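Local coordinates for protein phycocyanobilin lyase subunit beta (Nostoc sp. PCC 7120, PDB 5N3U) that associates with CpcE to form a lyase that is probably required for attaching the phycocyanobilin chromophore to the phycocyanin alpha subunit, the CpcA product, at residues D73-Y76 and G77-A80; L142-I145 and S146-A149; L170-P173 and I174-L178. All coordinates share one frame; numbering follows the deposited sequence.

Contact 1 of 3, residues D73-Y76 and G77-A80; sequences DYNY and GARA
OD1 of N75 reaches forward over the first turn of helix 76-89 and accepts from two successive backbone amides. The bond from A78 N is the firm one, 3.0 Å to N75 OD1 with an N-H...O angle of 163°, although the donor sits above the plane of the side-chain carbonyl; G77 N, 2.9 Å from N75 OD1, bends to a weak bond. With CG anti to the backbone N (chi1 174°), the short amide leans over the helix start, and its CG rests 3.8 Å from A78 CB. This is an N-cap, a place that suits asparagine because a carbonyl one carbon beyond CB can stand in for the missing preceding turn. It opens a helix in the HEAT-repeat region of the protein. Without that carbonyl, as with an alanine here, the amides of G77 and A78 would probably lose their side-chain acceptor and the first turn would be likely to fray. N75 O meanwhile takes R79 N at 3.0 Å, starting the regular helical bonding. The long R79 side chain, bent at chi3, folds back so that one guanidinium face lies over Y76 CA, with NH1 3.6 Å from Y76 CB. Farther out, R79 NE pairs with D105, while NH2 bonds to D72 O and forms a salt bridge with E8 of a CpcE chain. Y76 OH bonds E8 of another CpcE chain.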
loop_
_atom_site.group_PDB
_atom_site.type_symbol
_atom_site.label_atom_id
_atom_site.label_comp_id
_atom_site.label_asym_id
_atom_site.label_seq_id
_atom_site.Cartn_x
_atom_site.Cartn_y
_atom_site.Cartn_z
ATOM N N ASP B 73 6.880 -8.020 -5.706
ATOM C CA ASP B 73 7.008 -7.263 -4.418
ATOM C C ASP B 73 6.618 -5.833 -4.508
ATOM O O ASP B 73 6.686 -5.162 -3.525
ATOM C CB ASP B 73 8.422 -7.396 -3.852
ATOM C CG ASP B 73 8.660 -8.813 -3.307
ATOM O OD1 ASP B 73 7.669 -9.398 -2.837
ATOM O OD2 ASP B 73 9.760 -9.329 -3.440
ATOM N N TYR B 74 6.168 -5.384 -5.676
ATOM C CA TYR B 74 5.769 -4.001 -5.836
ATOM C C TYR B 74 4.372 -3.792 -6.312
ATOM O O TYR B 74 4.023 -2.645 -6.705
ATOM C CB TYR B 74 6.762 -3.362 -6.799
ATOM C CG TYR B 74 8.176 -3.610 -6.296
ATOM C CD1 TYR B 74 8.763 -2.761 -5.362
ATOM C CD2 TYR B 74 8.932 -4.662 -6.768
ATOM C CE1 TYR B 74 10.044 -2.989 -4.878
ATOM C CE2 TYR B 74 10.208 -4.887 -6.294
ATOM C CZ TYR B 74 10.740 -4.034 -5.362
ATOM O OH TYR B 74 11.988 -4.255 -4.941
ATOM N N ASN B 75 3.570 -4.860 -6.310
ATOM C CA ASN B 75 2.184 -4.771 -6.687
ATOM C C ASN B 75 1.433 -5.759 -5.835
ATOM O O ASN B 75 1.441 -6.957 -6.159
ATOM C CB ASN B 75 1.986 -4.962 -8.234
ATOM C CG ASN B 75 0.533 -5.008 -8.649
ATOM O OD1 ASN B 75 -0.359 -5.183 -7.870
ATOM N ND2 ASN B 75 0.298 -4.905 -9.926
ATOM N N TYR B 76 0.749 -5.278 -4.791
ATOM C CA TYR B 76 0.081 -6.152 -3.875
ATOM C C TYR B 76 -1.052 -6.929 -4.576
ATOM O O TYR B 76 -1.350 -8.042 -4.160
ATOM C CB TYR B 76 -0.428 -5.456 -2.616
ATOM C CG TYR B 76 -1.553 -4.489 -2.792
ATOM C CD1 TYR B 76 -2.846 -4.931 -2.922
ATOM C CD2 TYR B 76 -1.307 -3.094 -2.867
ATOM C CE1 TYR B 76 -3.915 -4.038 -3.135
ATOM C CE2 TYR B 76 -2.363 -2.206 -3.062
ATOM C CZ TYR B 76 -3.643 -2.690 -3.246
ATOM O OH TYR B 76 -4.654 -1.814 -3.398
ATOM N N GLY B 77 -1.654 -6.329 -5.583
ATOM C CA GLY B 77 -2.794 -6.989 -6.304
ATOM C C GLY B 77 -2.271 -8.250 -6.938
ATOM O O GLY B 77 -2.856 -9.356 -6.782
ATOM N N ALA B 78 -1.133 -8.104 -7.587
ATOM C CA ALA B 78 -0.498 -9.283 -8.260
ATOM C C ALA B 78 0.000 -10.300 -7.293
ATOM O O ALA B 78 -0.172 -11.507 -7.462
ATOM C CB ALA B 78 0.641 -8.793 -9.091
ATOM N N ARG B 79 0.587 -9.808 -6.192
ATOM C CA ARG B 79 1.178 -10.657 -5.193
ATOM C C ARG B 79 0.157 -11.566 -4.539
ATOM O O ARG B 79 0.462 -12.729 -4.225
ATOM C CB ARG B 79 1.945 -9.773 -4.189
ATOM C CG ARG B 79 2.695 -10.530 -3.164
ATOM C CD ARG B 79 3.797 -9.663 -2.496
ATOM N NE ARG B 79 3.263 -8.611 -1.635
ATOM C CZ ARG B 79 3.167 -7.294 -1.923
ATOM N NH1 ARG B 79 2.657 -6.485 -1.019
ATOM N NH2 ARG B 79 3.527 -6.783 -3.127
ATOM N N ALA B 80 -1.061 -11.068 -4.351
ATOM C CA ALA B 80 -2.079 -11.788 -3.727
ATOM C C ALA B 80 -2.422 -13.019 -4.589
ATOM O O ALA B 80 -2.717 -14.049 -4.070
ATOM C CB ALA B 80 -3.305 -10.925 -3.594
#

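Contact 2 of 3, residues L142-I145 and S146-A149; sequences LLFI and SQDA
S146 turns its hydroxyl back onto the last turn of helix 130-145, where OG donates to L143 O at 2.7 Å. Its chi1 of 76° sets OG between the backbone N and the carbonyl carbon, close enough to the helix for serine's short side chain to reach a carbonyl three residues earlier. The backbone bond from S146 N to L142 O (3.1 Å) draws in the same side. I145 and L142, branched and apolar, fill the buried side against helices 108-118 and 151-163, as befits the helix packing of a HEAT-repeat solenoid. Here the helix gives way to a type I turn from I145 to D148, closed by D148 N donating to I145 O at 3.0 Å. D148, at the turn's end, sends its carboxylate to R111 in a salt bridge, joining the turn to helix 108-118. The exposed Q147 is held more loosely. Bent at chi2, it carries its amide across the F144 side chain at about a right angle, the ring and amide planes 83° apart. Q147 NE2 comes within 3.1 Å of L143 O, but at an angle too poor for a hydrogen bond. Q147 N gives F144 O a weak bond of 3.4 Å, and the flexible, polar glutamine suits this outer position.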
loop_
_atom_site.group_PDB
_atom_site.type_symbol
_atom_site.label_atom_id
_atom_site.label_comp_id
_atom_site.label_asym_id
_atom_site.label_seq_id
_atom_site.Cartn_x
_atom_site.Cartn_y
_atom_site.Cartn_z
ATOM N N LEU B 142 0.402 -18.903 12.371
ATOM C CA LEU B 142 -1.022 -18.681 12.475
ATOM C C LEU B 142 -1.446 -18.225 13.852
ATOM O O LEU B 142 -2.349 -17.394 13.984
ATOM C CB LEU B 142 -1.792 -19.900 12.086
ATOM C CG LEU B 142 -1.862 -20.188 10.596
ATOM C CD1 LEU B 142 -2.308 -21.571 10.353
ATOM C CD2 LEU B 142 -2.840 -19.283 9.904
ATOM N N LEU B 143 -0.794 -18.749 14.879
ATOM C CA LEU B 143 -1.053 -18.287 16.247
ATOM C C LEU B 143 -0.648 -16.850 16.414
ATOM O O LEU B 143 -1.368 -16.011 17.021
ATOM C CB LEU B 143 -0.342 -19.166 17.286
ATOM C CG LEU B 143 -0.764 -20.622 17.351
ATOM C CD1 LEU B 143 0.123 -21.404 18.339
ATOM C CD2 LEU B 143 -2.219 -20.745 17.787
ATOM N N PHE B 144 0.500 -16.505 15.857
ATOM C CA PHE B 144 0.906 -15.123 15.892
ATOM C C PHE B 144 -0.035 -14.155 15.171
ATOM O O PHE B 144 -0.365 -13.073 15.713
ATOM C CB PHE B 144 2.353 -15.038 15.404
ATOM C CG PHE B 144 2.882 -13.676 15.250
ATOM C CD1 PHE B 144 3.367 -13.019 16.337
ATOM C CD2 PHE B 144 3.045 -13.101 13.995
ATOM C CE1 PHE B 144 3.899 -11.783 16.216
ATOM C CE2 PHE B 144 3.576 -11.786 13.872
ATOM C CZ PHE B 144 4.041 -11.154 14.977
ATOM N N ILE B 145 -0.477 -14.488 13.954
ATOM C CA ILE B 145 -1.316 -13.493 13.259
ATOM C C ILE B 145 -2.752 -13.445 13.781
ATOM O O ILE B 145 -3.461 -12.512 13.467
ATOM C CB ILE B 145 -1.302 -13.639 11.726
ATOM C CG1 ILE B 145 -1.842 -14.982 11.291
ATOM C CG2 ILE B 145 0.135 -13.497 11.233
ATOM C CD1 ILE B 145 -2.184 -14.975 9.834
ATOM N N SER B 146 -3.156 -14.453 14.549
ATOM C CA SER B 146 -4.504 -14.484 15.170
ATOM C C SER B 146 -4.716 -13.390 16.195
ATOM O O SER B 146 -5.829 -13.194 16.639
ATOM C CB SER B 146 -4.766 -15.847 15.790
ATOM O OG SER B 146 -4.057 -15.983 17.018
ATOM N N GLN B 147 -3.651 -12.682 16.560
ATOM C CA GLN B 147 -3.723 -11.509 17.404
ATOM C C GLN B 147 -3.857 -10.220 16.636
ATOM O O GLN B 147 -3.988 -9.200 17.231
ATOM C CB GLN B 147 -2.445 -11.397 18.266
ATOM C CG GLN B 147 -2.133 -12.616 19.127
ATOM C CD GLN B 147 -0.675 -13.062 19.092
ATOM O OE1 GLN B 147 0.243 -12.303 18.712
ATOM N NE2 GLN B 147 -0.445 -14.329 19.465
ATOM N N ASP B 148 -3.827 -10.214 15.309
ATOM C CA ASP B 148 -3.846 -8.980 14.584
ATOM C C ASP B 148 -5.102 -8.189 14.954
ATOM O O ASP B 148 -6.139 -8.766 15.268
ATOM C CB ASP B 148 -3.878 -9.243 13.074
ATOM C CG ASP B 148 -3.435 -8.087 12.277
ATOM O OD1 ASP B 148 -2.191 -7.922 12.078
ATOM O OD2 ASP B 148 -4.296 -7.323 11.800
ATOM N N ALA B 149 -5.007 -6.884 14.829
ATOM C CA ALA B 149 -6.150 -6.002 15.089
ATOM C C ALA B 149 -7.239 -6.032 14.020
ATOM O O ALA B 149 -8.365 -5.753 14.346
ATOM C CB ALA B 149 -5.695 -4.576 15.313
#

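Contact 3 of 3, residues L170-P173 and I174-L178; sequences LQQP and IHTRL
Q172 and T176, one turn apart on helix 171-184, bring their polar ends together on its exposed side. T176 OG1 lies 2.9 Å from Q172 OE1 and 3.0 Å from Q172 O, two acceptors competing for one hydroxyl proton. The first torsion of T176 (-72°) puts OG1 beside its own backbone N and faces it back along the helix, while the bend of Q172 at chi2 brings the amide oxygen across to meet it. Among the backbone bonds, H175 N donates to Q171 O at 3.0 Å and R177 N to P173 O at 2.9 Å; the bond from I174 N to L170 O is weak. P173 has no amide hydrogen to give, which costs little in the first turn of a helix, where an amide has no preceding turn to bond to. One face of the H175 ring lies over Q171 O. Apolar contact occupies the inner side: L170 CB meets I174 CD1 at 4.2 Å, and L170, P173 and I174 all lean on L139 of helix 130-145. R177, with NH1 in a salt bridge to E180, lies against L143 of that helix. L170 and I174 thus supply hydrocarbon toward L139, whereas the single hydroxyl proton of T176 leaves its bond to Q172 unsettled between two oxygens.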
loop_
_atom_site.group_PDB
_atom_site.type_symbol
_atom_site.label_atom_id
_atom_site.label_comp_id
_atom_site.label_asym_id
_atom_site.label_seq_id
_atom_site.Cartn_x
_atom_site.Cartn_y
_atom_site.Cartn_z
ATOM N N LEU B 170 -0.711 -31.045 17.000
ATOM C CA LEU B 170 -0.976 -29.630 16.966
ATOM C C LEU B 170 -2.351 -29.258 17.565
ATOM O O LEU B 170 -2.699 -28.089 17.696
ATOM C CB LEU B 170 -0.879 -29.178 15.471
ATOM C CG LEU B 170 0.428 -29.453 14.727
ATOM C CD1 LEU B 170 0.420 -28.740 13.368
ATOM C CD2 LEU B 170 1.700 -29.061 15.459
ATOM N N GLN B 171 -3.103 -30.227 18.025
ATOM C CA GLN B 171 -4.495 -29.950 18.347
ATOM C C GLN B 171 -4.669 -29.244 19.656
ATOM O O GLN B 171 -5.571 -28.438 19.793
ATOM C CB GLN B 171 -5.291 -31.198 18.245
ATOM C CG GLN B 171 -5.064 -31.826 16.897
ATOM C CD GLN B 171 -6.002 -32.980 16.647
ATOM O OE1 GLN B 171 -6.551 -33.550 17.583
ATOM N NE2 GLN B 171 -6.184 -33.341 15.380
ATOM N N GLN B 172 -3.749 -29.430 20.575
ATOM C CA GLN B 172 -3.902 -28.843 21.855
ATOM C C GLN B 172 -3.769 -27.345 21.738
ATOM O O GLN B 172 -4.620 -26.621 22.273
ATOM C CB GLN B 172 -2.887 -29.436 22.881
ATOM C CG GLN B 172 -2.992 -28.820 24.279
ATOM C CD GLN B 172 -2.172 -27.557 24.510
ATOM O OE1 GLN B 172 -2.685 -26.543 24.987
ATOM N NE2 GLN B 172 -0.901 -27.623 24.219
ATOM N N PRO B 173 -2.680 -26.865 21.079
ATOM C CA PRO B 173 -2.526 -25.420 21.068
ATOM C C PRO B 173 -3.633 -24.726 20.281
ATOM O O PRO B 173 -3.874 -23.573 20.579
ATOM C CB PRO B 173 -1.138 -25.209 20.424
ATOM C CG PRO B 173 -0.829 -26.505 19.751
ATOM C CD PRO B 173 -1.458 -27.538 20.599
ATOM N N ILE B 174 -4.210 -25.415 19.307
ATOM C CA ILE B 174 -5.275 -24.871 18.428
ATOM C C ILE B 174 -6.553 -24.709 19.260
ATOM O O ILE B 174 -6.991 -23.567 19.498
ATOM C CB ILE B 174 -5.493 -25.744 17.199
ATOM C CG1 ILE B 174 -4.273 -25.672 16.231
ATOM C CG2 ILE B 174 -6.734 -25.283 16.433
ATOM C CD1 ILE B 174 -4.247 -26.724 15.145
ATOM N N HIS B 175 -7.068 -25.826 19.803
ATOM C CA HIS B 175 -8.151 -25.787 20.873
ATOM C C HIS B 175 -7.978 -24.690 21.849
ATOM O O HIS B 175 -8.849 -23.876 22.067
ATOM C CB HIS B 175 -8.239 -27.099 21.625
ATOM C CG HIS B 175 -8.806 -28.199 20.802
ATOM N ND1 HIS B 175 -8.568 -29.530 21.064
ATOM C CD2 HIS B 175 -9.587 -28.169 19.692
ATOM C CE1 HIS B 175 -9.190 -30.275 20.165
ATOM N NE2 HIS B 175 -9.816 -29.472 19.321
ATOM N N THR B 176 -6.786 -24.608 22.396
ATOM C CA THR B 176 -6.507 -23.654 23.428
ATOM C C THR B 176 -6.638 -22.274 22.894
ATOM O O THR B 176 -7.191 -21.379 23.586
ATOM C CB THR B 176 -5.110 -23.911 23.998
ATOM O OG1 THR B 176 -5.150 -25.117 24.772
ATOM C CG2 THR B 176 -4.597 -22.749 24.841
ATOM N N ARG B 177 -6.153 -22.072 21.643
ATOM C CA ARG B 177 -6.124 -20.733 21.146
ATOM C C ARG B 177 -7.543 -20.301 20.818
ATOM O O ARG B 177 -7.939 -19.171 21.076
ATOM C CB ARG B 177 -5.199 -20.644 19.931
ATOM C CG ARG B 177 -5.186 -19.294 19.297
ATOM C CD ARG B 177 -4.743 -18.242 20.220
ATOM N NE ARG B 177 -4.946 -16.923 19.666
ATOM C CZ ARG B 177 -5.208 -15.847 20.380
ATOM N NH1 ARG B 177 -5.335 -15.935 21.703
ATOM N NH2 ARG B 177 -5.364 -14.680 19.788
ATOM N N LEU B 178 -8.249 -21.216 20.218
ATOM C CA LEU B 178 -9.586 -20.984 19.820
ATOM C C LEU B 178 -10.497 -20.619 21.003
ATOM O O LEU B 178 -11.269 -19.668 20.886
ATOM C CB LEU B 178 -10.117 -22.198 19.092
ATOM C CG LEU B 178 -9.590 -22.484 17.695
ATOM C CD1 LEU B 178 -10.131 -23.733 17.083
ATOM C CD2 LEU B 178 -9.846 -21.367 16.725
#

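From the N terminus the chain runs through three contacts in series, none nested in or crossing another; each is local, with no intervening residues and so no long loop to close. Contact 1 rounds off the loop after helix 64-69 and launches helix 76-89. Farther on, contact 2 ends helix 130-145 and leads into the loop before helix 151-163. Contact 3 then begins helix 171-184. Contacts 1 and 3 lie on opposite sides of the chain's centre, their own centres about 32 Å apart. Contacts 2 and 3 touch: R177 packs its CG against L143 CD2, and its NE probably bonds S146 OG at 2.9 Å, tying the end of helix 130-145 to helix 171-184.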